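Local coordinates for protein maleate cis-trans isomerase (Pseudomonas putida, PDB 4FQ5) that probably catalyses the cis-trans isomerisation of maleate to fumarate, and is captured here with maleate bound, at residues A[50-55]-A[260-265]; A[91-96]-A[127-132]; A[96-101]-A[250-255]; A[117-122]-A[133-138]; A[244-249]-A[266-271]. The protein carries 1 engineered substitution. All coordinates share one frame; numbering follows the deposited sequence.

Contact 1: A[50-55]-A[260-265]; sequences KARELV and TRVPGG
Val55 lies across the guanidinium of Arg261, the two side chains meeting at about a right angle. CG1 of Val55 sits over one face of the planar group, toward its rim, 3.6 Å from Arg261 CZ, while the other methyl, CG2, approaches Arg261 NH2. The arginine chain leaves with CG anti to its backbone N (chi1 -168°) and bends at chi3, which brings the flat end back over the valine. A water in the guanidinium plane links the same two residues: it donates to Val55 O at 2.7 Å and accepts a weak bond from Arg261 NH1. Apolar contacts come next. Val55 CG2 also packs on Pro263 CG at 3.8 Å, and Ala51 CB lies 4.1 Å from Pro263 CD. This is where the C-terminal end of helix 41-52 meets the loop after helix 244-255, at a type II beta turn running from Val262 to Gly265. Leu54 and Ala51 also face Leu54 of the second subunit, so the contact borders the interface with that subunit. Arg52 crosses Val262 with its aliphatic part, CB standing 4.0 Å from Val262 CG2. Its extended chain carries the guanidinium onward to a salt bridge with Glu58 and a hydrogen bond to Pro259 O.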
# COMPACT_ATOMS: atom_id res chain seq x y z
N LYS A 50 -8.00 -2.47 2.96
CA LYS A 50 -6.69 -1.99 2.50
C LYS A 50 -6.39 -0.61 3.10
O LYS A 50 -5.27 -0.35 3.55
CB LYS A 50 -6.69 -1.86 0.97
CG LYS A 50 -5.43 -2.33 0.28
CD LYS A 50 -5.66 -3.67 -0.42
CE LYS A 50 -6.00 -4.79 0.55
NZ LYS A 50 -7.08 -5.67 0.02
N ALA A 51 -7.40 0.26 3.08
CA ALA A 51 -7.31 1.57 3.74
C ALA A 51 -7.08 1.40 5.24
O ALA A 51 -6.29 2.14 5.83
CB ALA A 51 -8.55 2.42 3.46
N ARG A 52 -7.76 0.42 5.85
CA ARG A 52 -7.59 0.17 7.29
C ARG A 52 -6.14 -0.21 7.64
O ARG A 52 -5.64 0.14 8.71
CB ARG A 52 -8.55 -0.90 7.80
CG ARG A 52 -8.61 -0.97 9.32
CD ARG A 52 -9.38 -2.18 9.82
NE ARG A 52 -9.52 -2.15 11.27
CZ ARG A 52 -8.66 -2.69 12.13
NH1 ARG A 52 -7.56 -3.33 11.69
NH2 ARG A 52 -8.89 -2.60 13.44
N GLU A 53 -5.48 -0.93 6.73
CA GLU A 53 -4.09 -1.36 6.92
C GLU A 53 -3.11 -0.19 7.03
O GLU A 53 -2.02 -0.34 7.58
CB GLU A 53 -3.67 -2.35 5.82
CG GLU A 53 -4.40 -3.69 5.92
CD GLU A 53 -4.03 -4.69 4.83
OE1 GLU A 53 -3.19 -4.36 3.97
OE2 GLU A 53 -4.58 -5.82 4.85
N LEU A 54 -3.50 0.98 6.52
CA LEU A 54 -2.70 2.20 6.67
C LEU A 54 -2.74 2.72 8.11
O LEU A 54 -1.88 3.50 8.53
CB LEU A 54 -3.20 3.30 5.73
CG LEU A 54 -3.12 3.00 4.24
CD1 LEU A 54 -3.71 4.17 3.48
CD2 LEU A 54 -1.68 2.74 3.80
N VAL A 55 -3.74 2.27 8.85
CA VAL A 55 -4.12 2.89 10.09
C VAL A 55 -4.01 1.95 11.30
O VAL A 55 -3.92 2.40 12.44
CB VAL A 55 -5.53 3.52 9.89
CG1 VAL A 55 -6.44 3.33 11.09
CG2 VAL A 55 -5.39 4.98 9.48
N THR A 260 -12.96 0.13 14.41
CA THR A 260 -13.70 0.27 13.16
C THR A 260 -13.38 1.58 12.43
O THR A 260 -14.23 2.14 11.73
CB THR A 260 -15.22 0.19 13.41
OG1 THR A 260 -15.61 1.21 14.34
CG2 THR A 260 -15.59 -1.17 13.98
N ARG A 261 -12.16 2.06 12.60
CA ARG A 261 -11.73 3.27 11.92
C ARG A 261 -11.11 2.92 10.57
O ARG A 261 -10.03 2.31 10.50
CB ARG A 261 -10.76 4.06 12.79
CG ARG A 261 -10.50 5.46 12.29
CD ARG A 261 -9.63 6.25 13.26
NE ARG A 261 -8.53 6.79 12.49
CZ ARG A 261 -7.26 6.46 12.63
NH1 ARG A 261 -6.87 5.62 13.58
NH2 ARG A 261 -6.37 7.00 11.83
N VAL A 262 -11.80 3.30 9.51
CA VAL A 262 -11.36 3.04 8.15
C VAL A 262 -11.40 4.33 7.33
O VAL A 262 -12.47 4.90 7.11
CB VAL A 262 -12.23 1.97 7.45
CG1 VAL A 262 -11.79 1.79 6.00
CG2 VAL A 262 -12.17 0.64 8.19
N PRO A 263 -10.23 4.80 6.87
CA PRO A 263 -10.16 6.01 6.04
C PRO A 263 -11.05 5.89 4.79
O PRO A 263 -10.95 4.90 4.06
CB PRO A 263 -8.69 6.07 5.63
CG PRO A 263 -7.97 5.39 6.76
CD PRO A 263 -8.88 4.26 7.15
N GLY A 264 -11.91 6.87 4.58
CA GLY A 264 -12.75 6.93 3.38
C GLY A 264 -14.04 6.13 3.47
O GLY A 264 -14.74 5.97 2.47
N GLY A 265 -14.36 5.63 4.66
CA GLY A 265 -15.50 4.73 4.86
C GLY A 265 -16.74 5.40 5.44
O GLY A 265 -17.72 4.71 5.79
O HOH W 1 -3.55 4.91 13.48

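Contact 2: A[91-96]-A[127-132]; sequences LSDARV and ENNDAA
Arg95 reaches across to the backbone of the facing loop, where its NH1 donates to Asp130 O over 2.8 Å. The oxygen lies at the edge of the guanidinium, in its plane, but the N-H...O angle of 136° leaves the bond bent. A turn at chi3 (67°) folds the arginine chain toward Ala131, whose CB comes within 3.5 Å of Arg95 NH1 and also packs against Ser92 O at 3.7 Å. One water adds a bridge, donating to both Ser92 O and Asn129 O. The two segments are helix endings: a type I turn from Ser92 to Arg95 follows helix 84-92, and a Schellman motif with Asp130 as its C-prime residue closes helix 114-128, leaving Asp130 O pointed at the arginine. The amide of Asn129 lies between Ser92 and Asp93, with its plane 58° from the carboxylate. With an alanine here the amide is gone, and Ser92 and Asp93 would probably face a gap on this side, without the polar group that now lies between them. Farther out, Ser92 OG bonds to Ala88 O on its own helix. Asp93 is held by the third subunit, through a hydrogen bond to Ser36 and a salt bridge to Arg68 of that subunit.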
# COMPACT_ATOMS: atom_id res chain seq x y z
N LEU A 91 -16.57 -22.08 2.48
CA LEU A 91 -15.71 -21.10 3.14
C LEU A 91 -15.21 -21.56 4.50
O LEU A 91 -14.09 -21.21 4.90
CB LEU A 91 -16.39 -19.72 3.21
CG LEU A 91 -16.55 -19.02 1.85
CD1 LEU A 91 -17.42 -17.78 1.98
CD2 LEU A 91 -15.20 -18.67 1.24
N SER A 92 -16.01 -22.35 5.23
CA SER A 92 -15.54 -22.89 6.51
C SER A 92 -14.51 -24.02 6.33
O SER A 92 -13.75 -24.30 7.25
CB SER A 92 -16.69 -23.28 7.45
OG SER A 92 -17.60 -24.18 6.85
N ASP A 93 -14.47 -24.64 5.15
CA ASP A 93 -13.37 -25.55 4.79
C ASP A 93 -12.01 -24.83 4.86
O ASP A 93 -10.97 -25.47 5.05
CB ASP A 93 -13.55 -26.11 3.37
CG ASP A 93 -14.55 -27.26 3.29
OD1 ASP A 93 -15.14 -27.67 4.32
OD2 ASP A 93 -14.75 -27.77 2.17
N ALA A 94 -12.03 -23.51 4.69
CA ALA A 94 -10.84 -22.67 4.75
C ALA A 94 -10.60 -22.03 6.12
O ALA A 94 -9.62 -21.30 6.29
CB ALA A 94 -10.92 -21.58 3.67
N ARG A 95 -11.49 -22.29 7.09
CA ARG A 95 -11.40 -21.74 8.46
C ARG A 95 -11.24 -20.21 8.47
O ARG A 95 -10.37 -19.63 9.11
CB ARG A 95 -10.31 -22.44 9.29
CG ARG A 95 -10.59 -23.92 9.53
CD ARG A 95 -9.57 -24.55 10.46
NE ARG A 95 -9.68 -24.02 11.82
CZ ARG A 95 -10.60 -24.41 12.71
NH1 ARG A 95 -11.50 -25.34 12.39
NH2 ARG A 95 -10.62 -23.85 13.91
N VAL A 96 -12.13 -19.60 7.70
CA VAL A 96 -12.26 -18.16 7.58
C VAL A 96 -12.63 -17.60 8.97
O VAL A 96 -13.34 -18.26 9.74
CB VAL A 96 -13.30 -17.93 6.47
CG1 VAL A 96 -14.56 -17.22 6.94
CG2 VAL A 96 -12.66 -17.36 5.21
N GLU A 127 -20.36 -24.56 12.23
CA GLU A 127 -20.11 -25.27 13.48
C GLU A 127 -20.05 -26.78 13.24
O GLU A 127 -19.14 -27.45 13.75
CB GLU A 127 -21.16 -24.91 14.52
CG GLU A 127 -20.95 -25.56 15.87
CD GLU A 127 -21.98 -25.14 16.91
OE1 GLU A 127 -22.89 -24.35 16.58
OE2 GLU A 127 -21.88 -25.61 18.06
N ASN A 128 -20.99 -27.31 12.46
CA ASN A 128 -21.00 -28.74 12.14
C ASN A 128 -19.93 -29.14 11.12
O ASN A 128 -19.69 -30.33 10.91
CB ASN A 128 -22.39 -29.19 11.70
CG ASN A 128 -23.43 -29.01 12.79
OD1 ASN A 128 -23.15 -29.23 13.98
ND2 ASN A 128 -24.64 -28.61 12.41
N ASN A 129 -19.31 -28.14 10.50
CA ASN A 129 -18.14 -28.35 9.65
C ASN A 129 -16.84 -28.11 10.43
O ASN A 129 -15.76 -27.95 9.86
CB ASN A 129 -18.22 -27.47 8.39
CG ASN A 129 -17.18 -27.83 7.34
OD1 ASN A 129 -16.72 -26.97 6.59
ND2 ASN A 129 -16.82 -29.11 7.27
N ASP A 130 -16.98 -28.08 11.76
CA ASP A 130 -15.87 -28.03 12.71
C ASP A 130 -15.10 -26.70 12.68
O ASP A 130 -13.92 -26.64 13.04
CB ASP A 130 -14.93 -29.23 12.52
CG ASP A 130 -13.95 -29.40 13.66
OD1 ASP A 130 -14.34 -29.23 14.84
OD2 ASP A 130 -12.77 -29.72 13.38
N ALA A 131 -15.78 -25.64 12.27
CA ALA A 131 -15.15 -24.32 12.19
C ALA A 131 -16.16 -23.20 12.42
O ALA A 131 -16.43 -22.41 11.51
CB ALA A 131 -14.44 -24.16 10.85
N ALA A 132 -16.73 -23.14 13.62
CA ALA A 132 -17.71 -22.11 13.98
C ALA A 132 -17.15 -20.72 13.67
O ALA A 132 -16.04 -20.38 14.10
CB ALA A 132 -18.10 -22.22 15.45
O HOH W 2 -13.42 -26.84 8.32
O HOH W 3 -14.67 -20.76 9.19

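Contact 3: A[96-101]-A[250-255]; sequences VDVMGY and WAMLTA
Met252 pushes its terminal methyl onto the backbone of strand 98-101, with CE 3.4 Å from Gly100 N and 3.5 Å from Gly100 CA. Its CG is anti to the carbonyl carbon (chi1 -77°) and the chain beyond runs extended, so the thioether reaches straight from the helix to the strand. Glycine makes the approach possible, since a CB at position 100 would clash with that methyl. Side chain meets side chain at Val98, whose CB faces Met252 CG at 4.3 Å and whose CG1 rests on Ala255 CB at the same distance, one helical turn further along. CG1 also lies beside the carbonyl oxygen Met252 O. Here helix 244-255 packs on one face of the parallel sheet; its piece 250-255 runs nearly antiparallel to strand 98-101, at 156°, the two axes 9.0 Å apart at closest. Met99 turns to the other face, onto Ala88 and Leu91 of helix 84-92, which gives the three-layered alpha-beta-alpha arrangement. The strand bonds to its sheet neighbours and the helix within its own turns: Ala251 O accepts from Ala255 N and, at 2.8 Å, from Thr254 OG1, both arriving from the same face of the carbonyl plane. Thr254 CG2 lies over one face of the Trp250 ring.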
# COMPACT_ATOMS: atom_id res chain seq x y z
N VAL A 96 -12.13 -19.60 7.70
CA VAL A 96 -12.26 -18.16 7.58
C VAL A 96 -12.63 -17.60 8.97
O VAL A 96 -13.34 -18.26 9.74
CB VAL A 96 -13.30 -17.93 6.47
CG1 VAL A 96 -14.56 -17.22 6.94
CG2 VAL A 96 -12.66 -17.36 5.21
N ASP A 97 -12.11 -16.42 9.32
CA ASP A 97 -12.33 -15.82 10.65
C ASP A 97 -13.67 -15.08 10.78
O ASP A 97 -14.18 -14.88 11.89
CB ASP A 97 -11.17 -14.90 11.04
CG ASP A 97 -9.84 -15.62 11.11
OD1 ASP A 97 -9.75 -16.63 11.84
OD2 ASP A 97 -8.88 -15.19 10.43
N VAL A 98 -14.21 -14.65 9.65
CA VAL A 98 -15.53 -14.03 9.56
C VAL A 98 -16.08 -14.38 8.21
O VAL A 98 -15.32 -14.54 7.25
CB VAL A 98 -15.53 -12.48 9.56
CG1 VAL A 98 -16.00 -11.93 10.88
CG2 VAL A 98 -14.20 -11.89 9.08
N MET A 99 -17.41 -14.42 8.12
CA MET A 99 -18.08 -14.76 6.88
C MET A 99 -19.24 -13.80 6.65
O MET A 99 -20.12 -13.66 7.50
CB MET A 99 -18.58 -16.20 6.94
CG MET A 99 -18.95 -16.78 5.58
SD MET A 99 -19.52 -18.48 5.71
CE MET A 99 -18.12 -19.23 6.54
N GLY A 100 -19.22 -13.13 5.50
CA GLY A 100 -20.27 -12.19 5.14
C GLY A 100 -21.10 -12.67 3.97
O GLY A 100 -20.57 -13.01 2.92
N TYR A 101 -22.42 -12.72 4.18
CA TYR A 101 -23.37 -13.00 3.11
C TYR A 101 -23.66 -11.65 2.46
O TYR A 101 -24.26 -10.77 3.09
CB TYR A 101 -24.64 -13.61 3.71
CG TYR A 101 -25.73 -14.05 2.74
CD1 TYR A 101 -26.07 -15.39 2.61
CD2 TYR A 101 -26.46 -13.11 2.00
CE1 TYR A 101 -27.08 -15.80 1.75
CE2 TYR A 101 -27.47 -13.51 1.13
CZ TYR A 101 -27.78 -14.86 1.01
OH TYR A 101 -28.78 -15.28 0.17
N TRP A 250 -18.07 -2.83 8.71
CA TRP A 250 -18.25 -2.42 10.09
C TRP A 250 -18.63 -3.60 10.95
O TRP A 250 -18.02 -3.83 12.00
CB TRP A 250 -19.27 -1.29 10.20
CG TRP A 250 -19.59 -0.96 11.63
CD1 TRP A 250 -18.89 -0.13 12.49
CD2 TRP A 250 -20.71 -1.49 12.43
NE1 TRP A 250 -19.47 -0.10 13.74
CE2 TRP A 250 -20.57 -0.89 13.77
CE3 TRP A 250 -21.77 -2.36 12.19
CZ2 TRP A 250 -21.46 -1.17 14.79
CZ3 TRP A 250 -22.66 -2.63 13.24
CH2 TRP A 250 -22.51 -2.04 14.51
N ALA A 251 -19.61 -4.38 10.50
CA ALA A 251 -20.08 -5.54 11.26
C ALA A 251 -19.04 -6.66 11.38
O ALA A 251 -18.90 -7.27 12.44
CB ALA A 251 -21.39 -6.07 10.70
N MET A 252 -18.30 -6.91 10.31
CA MET A 252 -17.21 -7.89 10.34
C MET A 252 -16.13 -7.49 11.35
O MET A 252 -15.70 -8.30 12.17
CB MET A 252 -16.58 -8.05 8.95
CG MET A 252 -17.38 -8.89 7.97
SD MET A 252 -16.63 -8.81 6.33
CE MET A 252 -17.45 -10.19 5.56
N LEU A 253 -15.69 -6.23 11.28
CA LEU A 253 -14.71 -5.70 12.22
C LEU A 253 -15.19 -5.81 13.67
O LEU A 253 -14.45 -6.28 14.55
CB LEU A 253 -14.37 -4.24 11.88
CG LEU A 253 -13.10 -3.81 11.12
CD1 LEU A 253 -12.27 -4.93 10.50
CD2 LEU A 253 -13.46 -2.73 10.11
N THR A 254 -16.43 -5.40 13.93
CA THR A 254 -16.98 -5.46 15.28
C THR A 254 -17.09 -6.91 15.78
O THR A 254 -16.84 -7.18 16.96
CB THR A 254 -18.35 -4.76 15.41
OG1 THR A 254 -19.30 -5.40 14.54
CG2 THR A 254 -18.25 -3.30 15.05
N ALA A 255 -17.43 -7.83 14.88
CA ALA A 255 -17.56 -9.24 15.25
C ALA A 255 -16.20 -9.84 15.62
O ALA A 255 -16.14 -10.83 16.35
CB ALA A 255 -18.20 -10.04 14.12

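Contact 4: A[117-122]-A[133-138]; sequences VSAERL and TPIITS
Ala119 and Ile135 mark the closest approach of the two backbones, their CA atoms 5.6 Å apart. Helix 117-122 runs almost antiparallel to strand 135-137, at 152° between their directions, and the axes come within 7.9 Å. Such a close, nearly antiparallel fit belongs to a beta-alpha-beta crossover: strand 98-101, helix 114-128, then strand 135-137, which lies parallel to 98-101 and is outermost in the sheet within this chain.

Ile135 carries most of the packing. Its CG2, anti to the backbone N, points at the helix, lying 3.8 Å from Leu122 CD1 and 4.3 Å from Ala119 CB. The other branch, CG1, passes Ala119 O at 3.8 Å and delivers CD1 to Leu122 CB at 4.0 Å. Leucine and isoleucine thus cross at about a right angle, with Leu122 CB touched by both branches of Ile135. A valine in place of Ile135 would probably open a gap beside Leu122 CB, where the CD1 methyl now rests. Toward the end of the strand, Thr137 sends CG2 to the helix, 3.9 Å from Ser118 OG. Its hydroxyl instead caps the N terminus of helix 138-149 by bonding to Gly140 N.

Threonine therefore divides its two branches by chemistry, methyl to the neighbouring helix and hydroxyl to the next helix in the chain. Cohesion across the segments comes from van der Waals packing of aliphatic groups, which relies on close fit and sets no donor-acceptor direction between helix and strand.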
# COMPACT_ATOMS: atom_id res chain seq x y z
N VAL A 117 -32.54 -15.64 10.85
CA VAL A 117 -32.63 -17.04 10.46
C VAL A 117 -31.38 -17.44 9.70
O VAL A 117 -30.73 -18.44 10.03
CB VAL A 117 -33.88 -17.32 9.59
CG1 VAL A 117 -33.89 -18.77 9.11
CG2 VAL A 117 -35.15 -17.02 10.37
N SER A 118 -31.04 -16.64 8.68
CA SER A 118 -29.89 -16.89 7.81
C SER A 118 -28.57 -16.96 8.59
O SER A 118 -27.81 -17.91 8.43
CB SER A 118 -29.80 -15.81 6.73
OG SER A 118 -28.67 -16.03 5.89
N ALA A 119 -28.32 -15.96 9.43
CA ALA A 119 -27.10 -15.93 10.25
C ALA A 119 -26.99 -17.17 11.16
O ALA A 119 -25.93 -17.79 11.23
CB ALA A 119 -27.04 -14.66 11.09
N GLU A 120 -28.07 -17.52 11.84
CA GLU A 120 -28.06 -18.67 12.75
C GLU A 120 -27.89 -19.99 12.00
O GLU A 120 -27.14 -20.86 12.45
CB GLU A 120 -29.31 -18.68 13.65
CG GLU A 120 -29.24 -17.64 14.76
CD GLU A 120 -30.59 -17.24 15.32
OE1 GLU A 120 -30.70 -17.07 16.56
OE2 GLU A 120 -31.55 -17.07 14.54
N ARG A 121 -28.53 -20.13 10.84
CA ARG A 121 -28.41 -21.35 10.04
C ARG A 121 -27.00 -21.52 9.49
O ARG A 121 -26.41 -22.60 9.60
CB ARG A 121 -29.43 -21.39 8.90
CG ARG A 121 -29.55 -22.75 8.22
CD ARG A 121 -30.56 -22.75 7.08
NE ARG A 121 -30.04 -22.07 5.88
CZ ARG A 121 -30.43 -20.87 5.43
NH1 ARG A 121 -31.37 -20.16 6.06
NH2 ARG A 121 -29.87 -20.38 4.34
N LEU A 122 -26.45 -20.45 8.92
CA LEU A 122 -25.08 -20.46 8.41
C LEU A 122 -24.06 -20.74 9.51
O LEU A 122 -23.13 -21.49 9.30
CB LEU A 122 -24.74 -19.16 7.67
CG LEU A 122 -25.55 -18.82 6.41
CD1 LEU A 122 -25.22 -17.41 5.95
CD2 LEU A 122 -25.33 -19.82 5.29
N THR A 133 -17.91 -19.94 12.92
CA THR A 133 -17.45 -18.64 12.42
C THR A 133 -18.52 -17.59 12.69
O THR A 133 -19.70 -17.87 12.48
CB THR A 133 -17.24 -18.69 10.90
OG1 THR A 133 -16.59 -19.90 10.55
CG2 THR A 133 -16.42 -17.51 10.43
N PRO A 134 -18.12 -16.38 13.12
CA PRO A 134 -19.13 -15.31 13.14
C PRO A 134 -19.65 -15.04 11.74
O PRO A 134 -18.87 -14.94 10.77
CB PRO A 134 -18.37 -14.10 13.71
CG PRO A 134 -16.93 -14.49 13.78
CD PRO A 134 -16.86 -15.99 13.79
N ILE A 135 -20.97 -14.95 11.63
CA ILE A 135 -21.66 -14.78 10.36
C ILE A 135 -22.26 -13.38 10.34
O ILE A 135 -22.89 -12.96 11.31
CB ILE A 135 -22.79 -15.83 10.19
CG1 ILE A 135 -22.26 -17.26 10.39
CG2 ILE A 135 -23.50 -15.65 8.85
CD1 ILE A 135 -21.39 -17.81 9.27
N ILE A 136 -22.04 -12.67 9.24
CA ILE A 136 -22.65 -11.36 9.02
C ILE A 136 -23.44 -11.46 7.73
O ILE A 136 -22.99 -12.07 6.77
CB ILE A 136 -21.59 -10.22 8.94
CG1 ILE A 136 -21.09 -9.83 10.34
CG2 ILE A 136 -22.17 -8.95 8.35
CD1 ILE A 136 -19.98 -10.68 10.90
N THR A 137 -24.66 -10.92 7.73
CA THR A 137 -25.36 -10.67 6.48
C THR A 137 -25.37 -9.16 6.25
O THR A 137 -25.43 -8.39 7.21
CB THR A 137 -26.80 -11.22 6.47
OG1 THR A 137 -27.62 -10.46 7.37
CG2 THR A 137 -26.83 -12.70 6.87
N SER A 138 -25.30 -8.75 4.98
CA SER A 138 -25.43 -7.35 4.58
C SER A 138 -26.70 -6.71 5.14
O SER A 138 -26.68 -5.56 5.59
CB SER A 138 -25.50 -7.25 3.06
OG SER A 138 -24.25 -7.60 2.51

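Contact 5: A[244-249]-A[266-271]; sequences AAVATT and GTLLSG
Leu269 points its side chain at helix 244-249, and it is the end of one branch that makes the contact. CB leaves the backbone toward the helix and CG carries the fork. CD2 lies 3.7 Å from Val246 CG1 and 3.8 Å from Thr249 OG1, so this single methyl spans two residues on successive turns of the helix. The other methyl, CD1, goes to Trp250 CB just beyond. Leucine and valine slide past each other in opposite directions, whereas Thr249 crosses the leucine at about a right angle. Val246 CG1 is anti to the backbone N (chi1 156°), a setting that turns it to the loop, and it also touches Leu268 CD1 at 4.3 Å. That CD1 fits against the helix backbone, 3.8 Å from Ala247 CA. As modelled, Thr249 OG1 is buried against a methyl with no polar partner, though the placement of this side chain is doubtful. By contrast, Thr248 OG1 turns back to Ala244 O at 2.8 Å, and Ser270 OG reaches Thr267 O over the same distance, in the carbonyl plane.

The loop 266-271 thus folds back along the start of the helix that precedes it. Leu268 continues onto Leu149 of helix 138-149, Ala245 and Thr249 meet Ile45 of helix 41-52, and Ser270 O bonds to Thr231 of the second subunit. Helix 244-255 itself begins directly after strand 241-243, the edge of the second parallel sheet.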
# COMPACT_ATOMS: atom_id res chain seq x y z
N ALA A 244 -24.55 -0.78 2.10
CA ALA A 244 -24.56 -2.18 2.52
C ALA A 244 -23.12 -2.71 2.67
O ALA A 244 -22.82 -3.42 3.62
CB ALA A 244 -25.34 -3.03 1.53
N ALA A 245 -22.25 -2.32 1.74
CA ALA A 245 -20.83 -2.72 1.77
C ALA A 245 -20.13 -2.17 3.01
O ALA A 245 -19.41 -2.91 3.69
CB ALA A 245 -20.12 -2.26 0.51
N VAL A 246 -20.34 -0.88 3.28
CA VAL A 246 -19.74 -0.23 4.45
C VAL A 246 -20.24 -0.84 5.77
O VAL A 246 -19.45 -1.12 6.67
CB VAL A 246 -19.93 1.31 4.42
CG1 VAL A 246 -19.88 1.92 5.81
CG2 VAL A 246 -18.88 1.94 3.52
N ALA A 247 -21.56 -1.06 5.86
CA ALA A 247 -22.16 -1.65 7.05
C ALA A 247 -21.62 -3.06 7.33
O ALA A 247 -21.34 -3.40 8.48
CB ALA A 247 -23.68 -1.69 6.92
N THR A 248 -21.45 -3.84 6.26
CA THR A 248 -20.91 -5.20 6.34
C THR A 248 -19.48 -5.20 6.90
O THR A 248 -19.15 -6.02 7.76
CB THR A 248 -20.93 -5.89 4.95
OG1 THR A 248 -22.28 -6.00 4.48
CG2 THR A 248 -20.32 -7.30 5.01
N THR A 249 -18.63 -4.28 6.43
CA THR A 249 -17.25 -4.27 6.93
C THR A 249 -17.21 -3.79 8.38
O THR A 249 -16.45 -4.32 9.18
CB THR A 249 -16.21 -3.54 6.03
OG1 THR A 249 -15.70 -2.37 6.67
CG2 THR A 249 -16.72 -3.23 4.65
N GLY A 266 -16.70 6.72 5.55
CA GLY A 266 -17.83 7.50 6.06
C GLY A 266 -17.98 7.44 7.56
O GLY A 266 -17.16 6.84 8.26
N THR A 267 -19.06 8.04 8.06
CA THR A 267 -19.30 8.19 9.49
C THR A 267 -19.26 6.88 10.30
O THR A 267 -18.65 6.83 11.36
CB THR A 267 -20.63 8.95 9.72
OG1 THR A 267 -20.53 10.25 9.13
CG2 THR A 267 -20.96 9.10 11.19
N LEU A 268 -19.91 5.83 9.78
CA LEU A 268 -19.98 4.55 10.50
C LEU A 268 -18.58 4.00 10.76
O LEU A 268 -18.34 3.36 11.79
CB LEU A 268 -20.78 3.53 9.69
CG LEU A 268 -21.71 2.50 10.37
CD1 LEU A 268 -21.82 1.24 9.53
CD2 LEU A 268 -21.35 2.17 11.81
N LEU A 269 -17.68 4.26 9.83
CA LEU A 269 -16.29 3.80 9.92
C LEU A 269 -15.33 4.92 10.36
O LEU A 269 -14.13 4.88 10.08
CB LEU A 269 -15.87 3.21 8.59
CG LEU A 269 -15.84 1.68 8.39
CD1 LEU A 269 -16.39 0.84 9.54
CD2 LEU A 269 -16.46 1.31 7.05
N SER A 270 -15.88 5.91 11.06
CA SER A 270 -15.10 7.05 11.54
C SER A 270 -14.15 6.64 12.67
O SER A 270 -13.16 7.33 12.94
CB SER A 270 -16.03 8.15 12.05
OG SER A 270 -16.72 7.71 13.21
N GLY A 271 -14.46 5.53 13.32
CA GLY A 271 -13.76 5.12 14.53
C GLY A 271 -14.55 5.44 15.79
O GLY A 271 -14.17 5.03 16.89

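From the N terminus, residues 50-55 open the long loop that contact 1 closes at 260-265. Contact 2 lies nested within it, joining the ends of helices 84-92 and 114-128. Contact 3 begins at Val96, shared with contact 2, and closes far downstream on helix 244-255; the two cross. Contact 4 also crosses contact 2 but nests inside contact 3, and hydrogen bonds between strands 98-101 and 135-137 join contacts 3 and 4 in one sheet. Contact 5 crosses contacts 1 and 3, tying the final loop to helix 244-255. Contacts 1 and 5 both reach the second subunit, while contact 2 faces the third.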